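Local coordinates for putative protein-disulfide isomerase (Pseudomonas syringae pv. tomato, PDB 3GN3), which is of unknown function but probably acts as a thiol-disulfide oxidoreductase or isomerase of the DsbA family, at residues Met61-Cys69 / Ala110-Ile119; Val86-Phe97 / Arg118-Leu127. All coordinates share one frame; numbering follows the deposited sequence.

Contact 1. Residues Met61-Cys69 / Ala110-Ile119; sequences MFSGVIVRC and ATPNDIIARI
T111, whose carbonyl carbon touches F62 CZ, starts helix 112-123 with a capping box. Its OG1 accepts from D114 N at 2.9 Å, with an N-H...O angle of 157°. In return, T111 N donates to D114 OD2. That oxygen is met on its anti side, with the donor 31° out of the carboxylate plane. No hydrogen bond crosses between the segments, and most of the contact is made by apolar side chains. I115 CG1 sits squarely over one face of F62, 3.6 Å from the ring centroid, a CH-pi contact. A110 O comes to the ring edge, in its plane, 3.5 Å from F62 CZ. F62 is itself the N-cap residue of helix 63-73, so the starts of both helices meet at this ring. Their segments 63-69 and 112-119 run at 41° to each other. This is consistent with the helical insertion in the thioredoxin-like fold of the DsbA family. Further along, I115 CG2 is anti to the backbone N. This turns it to the opposing helix, where V65 CG1 lies at 3.7 Å and I66 CG1 at 3.8 Å. One turn on, C69 SG touches two isoleucines, 3.9 Å from both I116 CG1 and I119 CD1. F131 of helix 128-132 also packs on C69 and I116. At the N-terminal end, P112 packs on A110 of the second subunit.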
ATOM      1  N   MET A  61       8.847  11.288 -19.187  1.00 33.20           N
ATOM      2  CA  MET A  61       9.739  12.325 -18.611  1.00 33.32           C
ATOM      3  C   MET A  61       9.180  13.761 -18.535  1.00 33.79           C
ATOM      4  O   MET A  61       9.600  14.555 -17.679  1.00 33.85           O
ATOM      5  CB  MET A  61      11.143  12.278 -19.240  1.00 33.00           C
ATOM      6  CG  MET A  61      12.000  11.075 -18.761  1.00 32.15           C
ATOM      7  SD  MET A  61      13.630  10.761 -19.526  1.00 28.74           S
ATOM      8  CE  MET A  61      13.266  10.659 -21.281  1.00 29.57           C
ATOM      9  N   PHE A  62       8.205  14.089 -19.381  1.00 33.78           N
ATOM     10  CA  PHE A  62       7.555  15.385 -19.245  1.00 33.81           C
ATOM     11  C   PHE A  62       6.253  15.327 -18.444  1.00 33.57           C
ATOM     12  O   PHE A  62       5.469  16.284 -18.451  1.00 34.24           O
ATOM     13  CB  PHE A  62       7.357  16.078 -20.611  1.00 34.46           C
ATOM     14  CG  PHE A  62       8.496  16.996 -21.003  1.00 35.72           C
ATOM     15  CD1 PHE A  62       9.158  16.826 -22.210  1.00 38.09           C
ATOM     16  CD2 PHE A  62       8.909  18.022 -20.156  1.00 38.25           C
ATOM     17  CE1 PHE A  62      10.228  17.673 -22.580  1.00 39.95           C
ATOM     18  CE2 PHE A  62       9.971  18.875 -20.507  1.00 39.64           C
ATOM     19  CZ  PHE A  62      10.633  18.697 -21.726  1.00 38.85           C
ATOM     20  N   SER A  63       6.041  14.239 -17.711  1.00 32.77           N
ATOM     21  CA  SER A  63       4.789  14.053 -16.999  1.00 32.44           C
ATOM     22  C   SER A  63       4.564  15.126 -15.943  1.00 33.19           C
ATOM     23  O   SER A  63       3.449  15.655 -15.809  1.00 33.14           O
ATOM     24  CB  SER A  63       4.724  12.665 -16.364  1.00 32.20           C
ATOM     25  OG  SER A  63       3.522  12.491 -15.630  1.00 30.92           O
ATOM     26  N   GLY A  64       5.609  15.433 -15.177  1.00 33.29           N
ATOM     27  CA  GLY A  64       5.512  16.446 -14.120  1.00 34.16           C
ATOM     28  C   GLY A  64       5.096  17.826 -14.623  1.00 34.39           C
ATOM     29  O   GLY A  64       4.280  18.507 -13.985  1.00 34.62           O
ATOM     30  N   VAL A  65       5.646  18.227 -15.768  1.00 34.51           N
ATOM     31  CA  VAL A  65       5.284  19.492 -16.395  1.00 35.03           C
ATOM     32  C   VAL A  65       3.811  19.411 -16.786  1.00 35.90           C
ATOM     33  O   VAL A  65       2.999  20.264 -16.399  1.00 36.57           O
ATOM     34  CB  VAL A  65       6.117  19.762 -17.665  1.00 35.02           C
ATOM     35  CG1 VAL A  65       5.643  21.034 -18.354  1.00 34.63           C
ATOM     36  CG2 VAL A  65       7.583  19.830 -17.349  1.00 33.63           C
ATOM     37  N   ILE A  66       3.467  18.357 -17.528  1.00 36.20           N
ATOM     38  CA  ILE A  66       2.115  18.169 -18.050  1.00 36.11           C
ATOM     39  C   ILE A  66       1.064  18.039 -16.952  1.00 35.83           C
ATOM     40  O   ILE A  66       0.013  18.671 -17.025  1.00 36.80           O
ATOM     41  CB  ILE A  66       2.056  17.000 -19.061  1.00 36.39           C
ATOM     42  CG1 ILE A  66       2.918  17.343 -20.284  1.00 35.65           C
ATOM     43  CG2 ILE A  66       0.595  16.697 -19.460  1.00 36.03           C
ATOM     44  CD1 ILE A  66       3.306  16.149 -21.147  1.00 36.43           C
ATOM     45  N   VAL A  67       1.349  17.260 -15.920  1.00 35.21           N
ATOM     46  CA  VAL A  67       0.411  17.131 -14.793  1.00 34.71           C
ATOM     47  C   VAL A  67       0.177  18.491 -14.122  1.00 35.22           C
ATOM     48  O   VAL A  67      -0.972  18.839 -13.800  1.00 35.29           O
ATOM     49  CB  VAL A  67       0.854  16.041 -13.741  1.00 34.47           C
ATOM     50  CG1 VAL A  67       0.025  16.123 -12.460  1.00 32.99           C
ATOM     51  CG2 VAL A  67       0.766  14.643 -14.334  1.00 32.77           C
ATOM     52  N   ARG A  68       1.260  19.250 -13.913  1.00 35.40           N
ATOM     53  CA  ARG A  68       1.149  20.597 -13.347  1.00 35.66           C
ATOM     54  C   ARG A  68       0.241  21.503 -14.223  1.00 35.82           C
ATOM     55  O   ARG A  68      -0.633  22.201 -13.695  1.00 35.71           O
ATOM     56  CB  ARG A  68       2.539  21.223 -13.111  1.00 35.89           C
ATOM     57  CG  ARG A  68       2.534  22.427 -12.158  1.00 35.93           C
ATOM     58  CD  ARG A  68       3.942  22.999 -11.915  1.00 38.29           C
ATOM     59  NE  ARG A  68       3.904  24.301 -11.245  1.00 38.37           N
ATOM     60  CZ  ARG A  68       3.782  24.487  -9.932  1.00 40.93           C
ATOM     61  NH1 ARG A  68       3.704  23.455  -9.108  1.00 42.20           N
ATOM     62  NH2 ARG A  68       3.726  25.720  -9.430  1.00 42.62           N
ATOM     63  N   CYS A  69       0.422  21.459 -15.546  1.00 35.53           N
ATOM     64  CA  CYS A  69      -0.466  22.165 -16.467  1.00 36.27           C
ATOM     65  C   CYS A  69      -1.928  21.820 -16.287  1.00 36.40           C
ATOM     66  O   CYS A  69      -2.798  22.719 -16.337  1.00 36.54           O
ATOM     67  CB  CYS A  69      -0.110  21.850 -17.898  1.00 36.37           C
ATOM     68  SG  CYS A  69       1.454  22.581 -18.365  1.00 40.23           S
ATOM     69  N   ALA A 110      13.365  19.926 -26.179  1.00 45.72           N
ATOM     70  CA  ALA A 110      12.310  20.861 -25.751  1.00 44.81           C
ATOM     71  C   ALA A 110      12.451  21.218 -24.288  1.00 44.26           C
ATOM     72  O   ALA A 110      13.045  20.479 -23.520  1.00 44.15           O
ATOM     73  CB  ALA A 110      10.923  20.298 -26.025  1.00 44.74           C
ATOM     74  N   THR A 111      11.875  22.345 -23.906  1.00 43.77           N
ATOM     75  CA  THR A 111      11.983  22.846 -22.547  1.00 43.73           C
ATOM     76  C   THR A 111      10.624  22.790 -21.871  1.00 43.50           C
ATOM     77  O   THR A 111       9.606  22.726 -22.553  1.00 43.35           O
ATOM     78  CB  THR A 111      12.470  24.322 -22.533  1.00 44.01           C
ATOM     79  OG1 THR A 111      11.448  25.183 -23.083  1.00 44.48           O
ATOM     80  CG2 THR A 111      13.768  24.467 -23.334  1.00 43.31           C
ATOM     81  N   PRO A 112      10.596  22.833 -20.526  1.00 43.35           N
ATOM     82  CA  PRO A 112       9.309  22.993 -19.873  1.00 43.53           C
ATOM     83  C   PRO A 112       8.456  24.092 -20.524  1.00 43.69           C
ATOM     84  O   PRO A 112       7.260  23.894 -20.715  1.00 44.46           O
ATOM     85  CB  PRO A 112       9.703  23.362 -18.450  1.00 42.98           C
ATOM     86  CG  PRO A 112      10.911  22.568 -18.239  1.00 43.04           C
ATOM     87  CD  PRO A 112      11.649  22.530 -19.542  1.00 43.09           C
ATOM     88  N   ASN A 113       9.068  25.218 -20.887  1.00 43.71           N
ATOM     89  CA  ASN A 113       8.339  26.310 -21.529  1.00 43.15           C
ATOM     90  C   ASN A 113       7.821  25.963 -22.920  1.00 42.93           C
ATOM     91  O   ASN A 113       6.731  26.399 -23.274  1.00 42.55           O
ATOM     92  CB  ASN A 113       9.159  27.602 -21.545  1.00 43.02           C
ATOM     93  CG  ASN A 113       8.981  28.417 -20.280  1.00 43.44           C
ATOM     94  OD1 ASN A 113       9.894  29.132 -19.864  1.00 46.09           O
ATOM     95  ND2 ASN A 113       7.814  28.311 -19.654  1.00 41.42           N
ATOM     96  N   ASP A 114       8.582  25.176 -23.690  1.00 42.73           N
ATOM     97  CA  ASP A 114       8.094  24.651 -24.975  1.00 43.21           C
ATOM     98  C   ASP A 114       6.812  23.811 -24.821  1.00 43.50           C
ATOM     99  O   ASP A 114       5.821  24.036 -25.531  1.00 43.77           O
ATOM    100  CB  ASP A 114       9.172  23.837 -25.680  1.00 43.61           C
ATOM    101  CG  ASP A 114      10.341  24.681 -26.119  1.00 45.49           C
ATOM    102  OD1 ASP A 114      10.108  25.854 -26.496  1.00 48.90           O
ATOM    103  OD2 ASP A 114      11.492  24.184 -26.092  1.00 47.40           O
ATOM    104  N   ILE A 115       6.839  22.871 -23.866  1.00 43.40           N
ATOM    105  CA  ILE A 115       5.706  22.012 -23.515  1.00 42.48           C
ATOM    106  C   ILE A 115       4.489  22.836 -23.081  1.00 42.67           C
ATOM    107  O   ILE A 115       3.365  22.578 -23.523  1.00 42.55           O
ATOM    108  CB  ILE A 115       6.122  20.958 -22.437  1.00 42.28           C
ATOM    109  CG1 ILE A 115       7.200  20.002 -22.986  1.00 41.56           C
ATOM    110  CG2 ILE A 115       4.925  20.189 -21.879  1.00 40.57           C
ATOM    111  CD1 ILE A 115       6.999  19.509 -24.421  1.00 40.69           C
ATOM    112  N   ILE A 116       4.713  23.843 -22.244  1.00 42.69           N
ATOM    113  CA  ILE A 116       3.607  24.696 -21.806  1.00 43.05           C
ATOM    114  C   ILE A 116       2.959  25.469 -22.960  1.00 43.49           C
ATOM    115  O   ILE A 116       1.730  25.510 -23.077  1.00 43.74           O
ATOM    116  CB  ILE A 116       4.019  25.671 -20.703  1.00 42.83           C
ATOM    117  CG1 ILE A 116       4.418  24.891 -19.450  1.00 42.34           C
ATOM    118  CG2 ILE A 116       2.872  26.655 -20.402  1.00 42.13           C
ATOM    119  CD1 ILE A 116       4.978  25.769 -18.332  1.00 41.83           C
ATOM    120  N   ALA A 117       3.796  26.077 -23.801  1.00 43.80           N
ATOM    121  CA  ALA A 117       3.350  26.792 -25.001  1.00 43.80           C
ATOM    122  C   ALA A 117       2.530  25.873 -25.933  1.00 43.64           C
ATOM    123  O   ALA A 117       1.458  26.256 -26.410  1.00 43.15           O
ATOM    124  CB  ALA A 117       4.557  27.387 -25.733  1.00 43.22           C
ATOM    125  N   ARG A 118       3.047  24.657 -26.141  1.00 43.76           N
ATOM    126  CA  ARG A 118       2.419  23.600 -26.937  1.00 43.78           C
ATOM    127  C   ARG A 118       1.002  23.226 -26.450  1.00 43.98           C
ATOM    128  O   ARG A 118       0.056  23.134 -27.246  1.00 44.06           O
ATOM    129  CB  ARG A 118       3.321  22.370 -26.929  1.00 43.88           C
ATOM    130  CG  ARG A 118       2.981  21.332 -27.976  1.00 44.40           C
ATOM    131  CD  ARG A 118       4.053  21.270 -29.005  1.00 47.07           C
ATOM    132  NE  ARG A 118       4.933  20.115 -28.852  1.00 48.61           N
ATOM    133  CZ  ARG A 118       6.178  20.154 -28.392  1.00 49.49           C
ATOM    134  NH1 ARG A 118       6.718  21.292 -27.998  1.00 52.32           N
ATOM    135  NH2 ARG A 118       6.889  19.046 -28.319  1.00 50.58           N
ATOM    136  N   ILE A 119       0.856  23.018 -25.146  1.00 43.97           N
ATOM    137  CA  ILE A 119      -0.454  22.752 -24.559  1.00 44.32           C
ATOM    138  C   ILE A 119      -1.367  23.975 -24.676  1.00 45.15           C
ATOM    139  O   ILE A 119      -2.580  23.847 -24.900  1.00 45.81           O
ATOM    140  CB  ILE A 119      -0.321  22.321 -23.082  1.00 44.25           C
ATOM    141  CG1 ILE A 119       0.468  21.006 -22.981  1.00 43.25           C
ATOM    142  CG2 ILE A 119      -1.692  22.256 -22.406  1.00 43.73           C
ATOM    143  CD1 ILE A 119       0.728  20.556 -21.562  1.00 44.27           C
TER

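Contact 2. Residues Val86-Phe97 / Arg118-Leu127; sequences VMTAVASHREEF and RIERYSGLAL
The rings of H93 and Y122 lie face to face, with centroids 3.7 Å apart and planes at 3°. At the rim of the Y122 ring, E96 OE1 lies near the ring plane and accepts from Y122 OH. The modelled 2.4 Å between E96 OE1 and Y122 OH is very short, so the exact length is doubtful. The E96 carboxylate is turned 79° from the ring. Y122 and F97 meet edge to edge. The F97 ring also touches R118, with CZ 3.4 Å from R118 CG. R118 bends at chi2 and chi3 and brings NH2 to E96 O at 3.2 Å. Nearer the start of 86-97, V86 CG1 meets I119 CG2 at 3.5 Å. V86 and I119 join helices 79-92 and 112-123, probably part of the helical insertion of a DsbA-like fold. Their segments 86-92 and 118-123 cross at 102°; H93, E96 and F97 follow the end of helix 79-92. The crossing is close at A89, whose CB lies 3.6 Å from Y122 CB. In the second shell, A89 O takes H93 ND1 at 3.2 Å, in both the imidazole and the carbonyl plane, and also accepts from H93 N. This would restrain the rotation of the imidazole against Y122. At the end of helix 112-123, S123 OG turns back to I119 O at 2.8 Å. Farther out, I70 and A73 of helix 63-73 pack on V86.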
ATOM      1  N   VAL A  86      -7.232  20.635 -21.386  1.00 33.86           N
ATOM      2  CA  VAL A  86      -5.784  20.339 -21.406  1.00 33.26           C
ATOM      3  C   VAL A  86      -5.485  18.840 -21.589  1.00 32.45           C
ATOM      4  O   VAL A  86      -4.633  18.479 -22.425  1.00 32.40           O
ATOM      5  CB  VAL A  86      -4.993  20.925 -20.173  1.00 33.58           C
ATOM      6  CG1 VAL A  86      -3.545  20.371 -20.144  1.00 32.50           C
ATOM      7  CG2 VAL A  86      -4.992  22.467 -20.196  1.00 32.75           C
ATOM      8  N   MET A  87      -6.179  17.982 -20.826  1.00 31.68           N
ATOM      9  CA  MET A  87      -6.039  16.505 -20.993  1.00 31.34           C
ATOM     10  C   MET A  87      -6.374  16.083 -22.430  1.00 31.63           C
ATOM     11  O   MET A  87      -5.614  15.338 -23.048  1.00 31.41           O
ATOM     12  CB  MET A  87      -6.858  15.708 -19.967  1.00 30.65           C
ATOM     13  CG  MET A  87      -6.340  15.854 -18.539  1.00 28.68           C
ATOM     14  SD  MET A  87      -6.995  14.631 -17.406  1.00 23.45           S
ATOM     15  CE  MET A  87      -8.176  15.521 -16.498  1.00 25.99           C
ATOM     16  N   THR A  88      -7.477  16.616 -22.971  1.00 31.76           N
ATOM     17  CA  THR A  88      -7.871  16.344 -24.357  1.00 31.88           C
ATOM     18  C   THR A  88      -6.801  16.772 -25.359  1.00 32.70           C
ATOM     19  O   THR A  88      -6.494  16.028 -26.296  1.00 33.26           O
ATOM     20  CB  THR A  88      -9.204  17.032 -24.737  1.00 31.94           C
ATOM     21  OG1 THR A  88     -10.226  16.670 -23.795  1.00 31.07           O
ATOM     22  CG2 THR A  88      -9.622  16.651 -26.169  1.00 29.61           C
ATOM     23  N   ALA A  89      -6.232  17.965 -25.173  1.00 33.17           N
ATOM     24  CA  ALA A  89      -5.198  18.445 -26.104  1.00 33.55           C
ATOM     25  C   ALA A  89      -3.949  17.556 -26.064  1.00 33.90           C
ATOM     26  O   ALA A  89      -3.372  17.230 -27.122  1.00 34.45           O
ATOM     27  CB  ALA A  89      -4.856  19.912 -25.838  1.00 33.35           C
ATOM     28  N   VAL A  90      -3.546  17.150 -24.856  1.00 33.92           N
ATOM     29  CA  VAL A  90      -2.396  16.239 -24.698  1.00 33.90           C
ATOM     30  C   VAL A  90      -2.733  14.868 -25.304  1.00 34.14           C
ATOM     31  O   VAL A  90      -1.992  14.346 -26.145  1.00 33.54           O
ATOM     32  CB  VAL A  90      -1.928  16.129 -23.204  1.00 33.77           C
ATOM     33  CG1 VAL A  90      -0.873  15.043 -23.033  1.00 32.79           C
ATOM     34  CG2 VAL A  90      -1.383  17.467 -22.713  1.00 33.22           C
ATOM     35  N   ALA A  91      -3.877  14.321 -24.898  1.00 34.79           N
ATOM     36  CA  ALA A  91      -4.367  13.035 -25.410  1.00 35.52           C
ATOM     37  C   ALA A  91      -4.393  12.954 -26.946  1.00 36.29           C
ATOM     38  O   ALA A  91      -3.864  11.995 -27.516  1.00 36.38           O
ATOM     39  CB  ALA A  91      -5.726  12.722 -24.822  1.00 35.05           C
ATOM     40  N   SER A  92      -4.977  13.964 -27.603  1.00 37.04           N
ATOM     41  CA  SER A  92      -5.035  14.038 -29.078  1.00 38.22           C
ATOM     42  C   SER A  92      -3.687  14.092 -29.767  1.00 38.79           C
ATOM     43  O   SER A  92      -3.550  13.621 -30.887  1.00 38.75           O
ATOM     44  CB  SER A  92      -5.800  15.266 -29.517  1.00 38.30           C
ATOM     45  OG  SER A  92      -7.067  15.289 -28.912  1.00 40.75           O
ATOM     46  N   HIS A  93      -2.707  14.708 -29.116  1.00 39.84           N
ATOM     47  CA  HIS A  93      -1.356  14.805 -29.664  1.00 40.69           C
ATOM     48  C   HIS A  93      -0.372  14.085 -28.734  1.00 41.20           C
ATOM     49  O   HIS A  93       0.718  14.591 -28.452  1.00 41.54           O
ATOM     50  CB  HIS A  93      -0.963  16.275 -29.810  1.00 40.68           C
ATOM     51  CG  HIS A  93      -1.877  17.062 -30.698  1.00 42.05           C
ATOM     52  ND1 HIS A  93      -2.992  17.721 -30.220  1.00 41.71           N
ATOM     53  CD2 HIS A  93      -1.836  17.302 -32.033  1.00 41.15           C
ATOM     54  CE1 HIS A  93      -3.590  18.342 -31.222  1.00 41.72           C
ATOM     55  NE2 HIS A  93      -2.907  18.105 -32.330  1.00 42.13           N
ATOM     56  N   ARG A  94      -0.771  12.907 -28.258  1.00 41.70           N
ATOM     57  CA  ARG A  94      -0.040  12.187 -27.227  1.00 42.47           C
ATOM     58  C   ARG A  94       1.428  12.039 -27.579  1.00 43.42           C
ATOM     59  O   ARG A  94       2.328  12.414 -26.804  1.00 43.26           O
ATOM     60  CB  ARG A  94      -0.665  10.816 -26.982  1.00 41.96           C
ATOM     61  CG  ARG A  94      -0.209  10.200 -25.691  1.00 41.50           C
ATOM     62  CD  ARG A  94      -0.384   8.711 -25.686  1.00 40.59           C
ATOM     63  NE  ARG A  94       0.367   8.090 -26.770  1.00 41.52           N
ATOM     64  CZ  ARG A  94       1.672   7.848 -26.747  1.00 40.45           C
ATOM     65  NH1 ARG A  94       2.400   8.173 -25.695  1.00 41.03           N
ATOM     66  NH2 ARG A  94       2.249   7.292 -27.790  1.00 40.07           N
ATOM     67  N   GLU A  95       1.667  11.526 -28.771  1.00 44.35           N
ATOM     68  CA  GLU A  95       3.004  11.248 -29.194  1.00 45.93           C
ATOM     69  C   GLU A  95       3.919  12.467 -29.087  1.00 46.23           C
ATOM     70  O   GLU A  95       5.089  12.332 -28.754  1.00 46.93           O
ATOM     71  CB  GLU A  95       2.965  10.736 -30.599  1.00 46.38           C
ATOM     72  CG  GLU A  95       4.194   9.992 -30.957  1.00 51.18           C
ATOM     73  CD  GLU A  95       3.964   9.127 -32.162  1.00 57.97           C
ATOM     74  OE1 GLU A  95       3.991   7.885 -31.982  1.00 60.73           O
ATOM     75  OE2 GLU A  95       3.727   9.685 -33.271  1.00 60.14           O
ATOM     76  N   GLU A  96       3.384  13.656 -29.351  1.00 46.50           N
ATOM     77  CA  GLU A  96       4.175  14.886 -29.324  1.00 46.41           C
ATOM     78  C   GLU A  96       4.569  15.324 -27.922  1.00 45.81           C
ATOM     79  O   GLU A  96       5.351  16.254 -27.761  1.00 45.65           O
ATOM     80  CB  GLU A  96       3.388  16.027 -29.943  1.00 46.64           C
ATOM     81  CG  GLU A  96       3.270  16.011 -31.449  1.00 48.63           C
ATOM     82  CD  GLU A  96       2.148  16.944 -31.891  1.00 51.48           C
ATOM     83  OE1 GLU A  96       2.249  18.169 -31.621  1.00 50.23           O
ATOM     84  OE2 GLU A  96       1.152  16.437 -32.470  1.00 54.03           O
ATOM     85  N   PHE A  97       3.985  14.703 -26.909  1.00 45.18           N
ATOM     86  CA  PHE A  97       4.314  15.040 -25.538  1.00 44.40           C
ATOM     87  C   PHE A  97       5.010  13.856 -24.849  1.00 44.30           C
ATOM     88  O   PHE A  97       4.984  13.738 -23.627  1.00 44.20           O
ATOM     89  CB  PHE A  97       3.053  15.422 -24.781  1.00 44.06           C
ATOM     90  CG  PHE A  97       2.424  16.701 -25.241  1.00 43.85           C
ATOM     91  CD1 PHE A  97       2.932  17.935 -24.823  1.00 42.86           C
ATOM     92  CD2 PHE A  97       1.289  16.678 -26.065  1.00 44.17           C
ATOM     93  CE1 PHE A  97       2.340  19.132 -25.229  1.00 42.45           C
ATOM     94  CE2 PHE A  97       0.677  17.862 -26.476  1.00 43.43           C
ATOM     95  CZ  PHE A  97       1.204  19.099 -26.054  1.00 42.96           C
ATOM     96  N   ARG A 118       3.047  24.657 -26.141  1.00 43.76           N
ATOM     97  CA  ARG A 118       2.419  23.600 -26.937  1.00 43.78           C
ATOM     98  C   ARG A 118       1.002  23.226 -26.450  1.00 43.98           C
ATOM     99  O   ARG A 118       0.056  23.134 -27.246  1.00 44.06           O
ATOM    100  CB  ARG A 118       3.321  22.370 -26.929  1.00 43.88           C
ATOM    101  CG  ARG A 118       2.981  21.332 -27.976  1.00 44.40           C
ATOM    102  CD  ARG A 118       4.053  21.270 -29.005  1.00 47.07           C
ATOM    103  NE  ARG A 118       4.933  20.115 -28.852  1.00 48.61           N
ATOM    104  CZ  ARG A 118       6.178  20.154 -28.392  1.00 49.49           C
ATOM    105  NH1 ARG A 118       6.718  21.292 -27.998  1.00 52.32           N
ATOM    106  NH2 ARG A 118       6.889  19.046 -28.319  1.00 50.58           N
ATOM    107  N   ILE A 119       0.856  23.018 -25.146  1.00 43.97           N
ATOM    108  CA  ILE A 119      -0.454  22.752 -24.559  1.00 44.32           C
ATOM    109  C   ILE A 119      -1.367  23.975 -24.676  1.00 45.15           C
ATOM    110  O   ILE A 119      -2.580  23.847 -24.900  1.00 45.81           O
ATOM    111  CB  ILE A 119      -0.321  22.321 -23.082  1.00 44.25           C
ATOM    112  CG1 ILE A 119       0.468  21.006 -22.981  1.00 43.25           C
ATOM    113  CG2 ILE A 119      -1.692  22.256 -22.406  1.00 43.73           C
ATOM    114  CD1 ILE A 119       0.728  20.556 -21.562  1.00 44.27           C
ATOM    115  N   GLU A 120      -0.792  25.164 -24.524  1.00 45.67           N
ATOM    116  CA  GLU A 120      -1.548  26.399 -24.707  1.00 46.08           C
ATOM    117  C   GLU A 120      -2.125  26.508 -26.114  1.00 46.30           C
ATOM    118  O   GLU A 120      -3.323  26.748 -26.263  1.00 46.21           O
ATOM    119  CB  GLU A 120      -0.697  27.612 -24.370  1.00 45.99           C
ATOM    120  CG  GLU A 120      -0.617  27.878 -22.881  1.00 45.69           C
ATOM    121  CD  GLU A 120       0.395  28.934 -22.551  1.00 44.68           C
ATOM    122  OE1 GLU A 120       0.267  29.560 -21.471  1.00 44.58           O
ATOM    123  OE2 GLU A 120       1.311  29.129 -23.383  1.00 42.95           O
ATOM    124  N   ARG A 121      -1.281  26.290 -27.123  1.00 46.51           N
ATOM    125  CA  ARG A 121      -1.698  26.264 -28.528  1.00 47.68           C
ATOM    126  C   ARG A 121      -2.919  25.376 -28.737  1.00 47.57           C
ATOM    127  O   ARG A 121      -3.995  25.840 -29.160  1.00 48.48           O
ATOM    128  CB  ARG A 121      -0.584  25.690 -29.395  1.00 48.06           C
ATOM    129  CG  ARG A 121      -0.196  26.548 -30.553  1.00 51.16           C
ATOM    130  CD  ARG A 121       1.113  27.229 -30.223  1.00 56.47           C
ATOM    131  NE  ARG A 121       2.203  26.247 -30.261  1.00 62.05           N
ATOM    132  CZ  ARG A 121       3.436  26.444 -29.800  1.00 63.50           C
ATOM    133  NH1 ARG A 121       3.775  27.605 -29.238  1.00 65.05           N
ATOM    134  NH2 ARG A 121       4.329  25.469 -29.901  1.00 64.19           N
ATOM    135  N   TYR A 122      -2.728  24.099 -28.397  1.00 46.75           N
ATOM    136  CA  TYR A 122      -3.653  23.020 -28.675  1.00 45.09           C
ATOM    137  C   TYR A 122      -4.940  23.087 -27.879  1.00 44.87           C
ATOM    138  O   TYR A 122      -5.989  22.651 -28.356  1.00 44.93           O
ATOM    139  CB  TYR A 122      -2.959  21.707 -28.377  1.00 45.05           C
ATOM    140  CG  TYR A 122      -1.935  21.280 -29.397  1.00 43.79           C
ATOM    141  CD1 TYR A 122      -2.021  21.697 -30.728  1.00 42.05           C
ATOM    142  CD2 TYR A 122      -0.902  20.415 -29.040  1.00 42.43           C
ATOM    143  CE1 TYR A 122      -1.111  21.269 -31.656  1.00 40.90           C
ATOM    144  CE2 TYR A 122       0.012  19.984 -29.961  1.00 41.13           C
ATOM    145  CZ  TYR A 122      -0.099  20.417 -31.262  1.00 41.29           C
ATOM    146  OH  TYR A 122       0.827  20.001 -32.167  1.00 43.60           O
ATOM    147  N   SER A 123      -4.870  23.605 -26.657  1.00 44.32           N
ATOM    148  CA  SER A 123      -6.073  23.732 -25.842  1.00 43.73           C
ATOM    149  C   SER A 123      -6.711  25.113 -26.002  1.00 43.76           C
ATOM    150  O   SER A 123      -7.852  25.319 -25.579  1.00 43.51           O
ATOM    151  CB  SER A 123      -5.765  23.460 -24.357  1.00 43.62           C
ATOM    152  OG  SER A 123      -5.062  24.538 -23.758  1.00 42.46           O
ATOM    153  N   GLY A 124      -5.961  26.057 -26.576  1.00 43.64           N
ATOM    154  CA  GLY A 124      -6.364  27.465 -26.586  1.00 43.92           C
ATOM    155  C   GLY A 124      -6.568  28.075 -25.201  1.00 44.32           C
ATOM    156  O   GLY A 124      -7.424  28.948 -25.017  1.00 43.97           O
ATOM    157  N   LEU A 125      -5.795  27.620 -24.219  1.00 44.83           N
ATOM    158  CA  LEU A 125      -5.858  28.215 -22.874  1.00 45.17           C
ATOM    159  C   LEU A 125      -4.523  28.861 -22.504  1.00 45.20           C
ATOM    160  O   LEU A 125      -3.462  28.432 -22.969  1.00 45.27           O
ATOM    161  CB  LEU A 125      -6.224  27.176 -21.821  1.00 45.29           C
ATOM    162  CG  LEU A 125      -7.641  26.636 -21.708  1.00 45.92           C
ATOM    163  CD1 LEU A 125      -7.649  25.391 -20.803  1.00 46.59           C
ATOM    164  CD2 LEU A 125      -8.588  27.689 -21.179  1.00 44.31           C
ATOM    165  N   ALA A 126      -4.588  29.896 -21.676  1.00 45.23           N
ATOM    166  CA  ALA A 126      -3.394  30.575 -21.199  1.00 45.12           C
ATOM    167  C   ALA A 126      -3.049  29.949 -19.847  1.00 45.36           C
ATOM    168  O   ALA A 126      -3.841  30.006 -18.905  1.00 45.31           O
ATOM    169  CB  ALA A 126      -3.658  32.063 -21.068  1.00 44.34           C
ATOM    170  N   LEU A 127      -1.875  29.332 -19.759  1.00 45.68           N
ATOM    171  CA  LEU A 127      -1.547  28.500 -18.597  1.00 45.82           C
ATOM    172  C   LEU A 127      -0.340  28.969 -17.792  1.00 46.27           C
ATOM    173  O   LEU A 127      -0.325  28.813 -16.561  1.00 46.36           O
ATOM    174  CB  LEU A 127      -1.350  27.044 -19.021  1.00 45.17           C
ATOM    175  CG  LEU A 127      -2.572  26.359 -19.616  1.00 44.62           C
ATOM    176  CD1 LEU A 127      -2.160  25.073 -20.305  1.00 44.18           C
ATOM    177  CD2 LEU A 127      -3.658  26.117 -18.565  1.00 43.85           C
TER

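Contacts 1 and 2 use the same helix, 112-123. Their ranges share R118 and I119, of which I119 touches the partners in both. Their centres are 9 Å apart. Helix 63-73 meets this helix at a shallow angle, while helix 79-92, next in the chain, crosses it steeply. The contacts also touch directly, with I66 CD1 3.7 Å from F97 CB and I66 CG2 3.9 Å from V90 CG2. T25 packs on I66 of contact 1 and on V90 and F97 of contact 2. It directly precedes a Cys-Pro-Phe-Ser sequence that probably stands where DsbA relatives carry their CXXC motif. Contact 1 adjoins the second subunit, whereas contact 2 touches no other chain of the assembly.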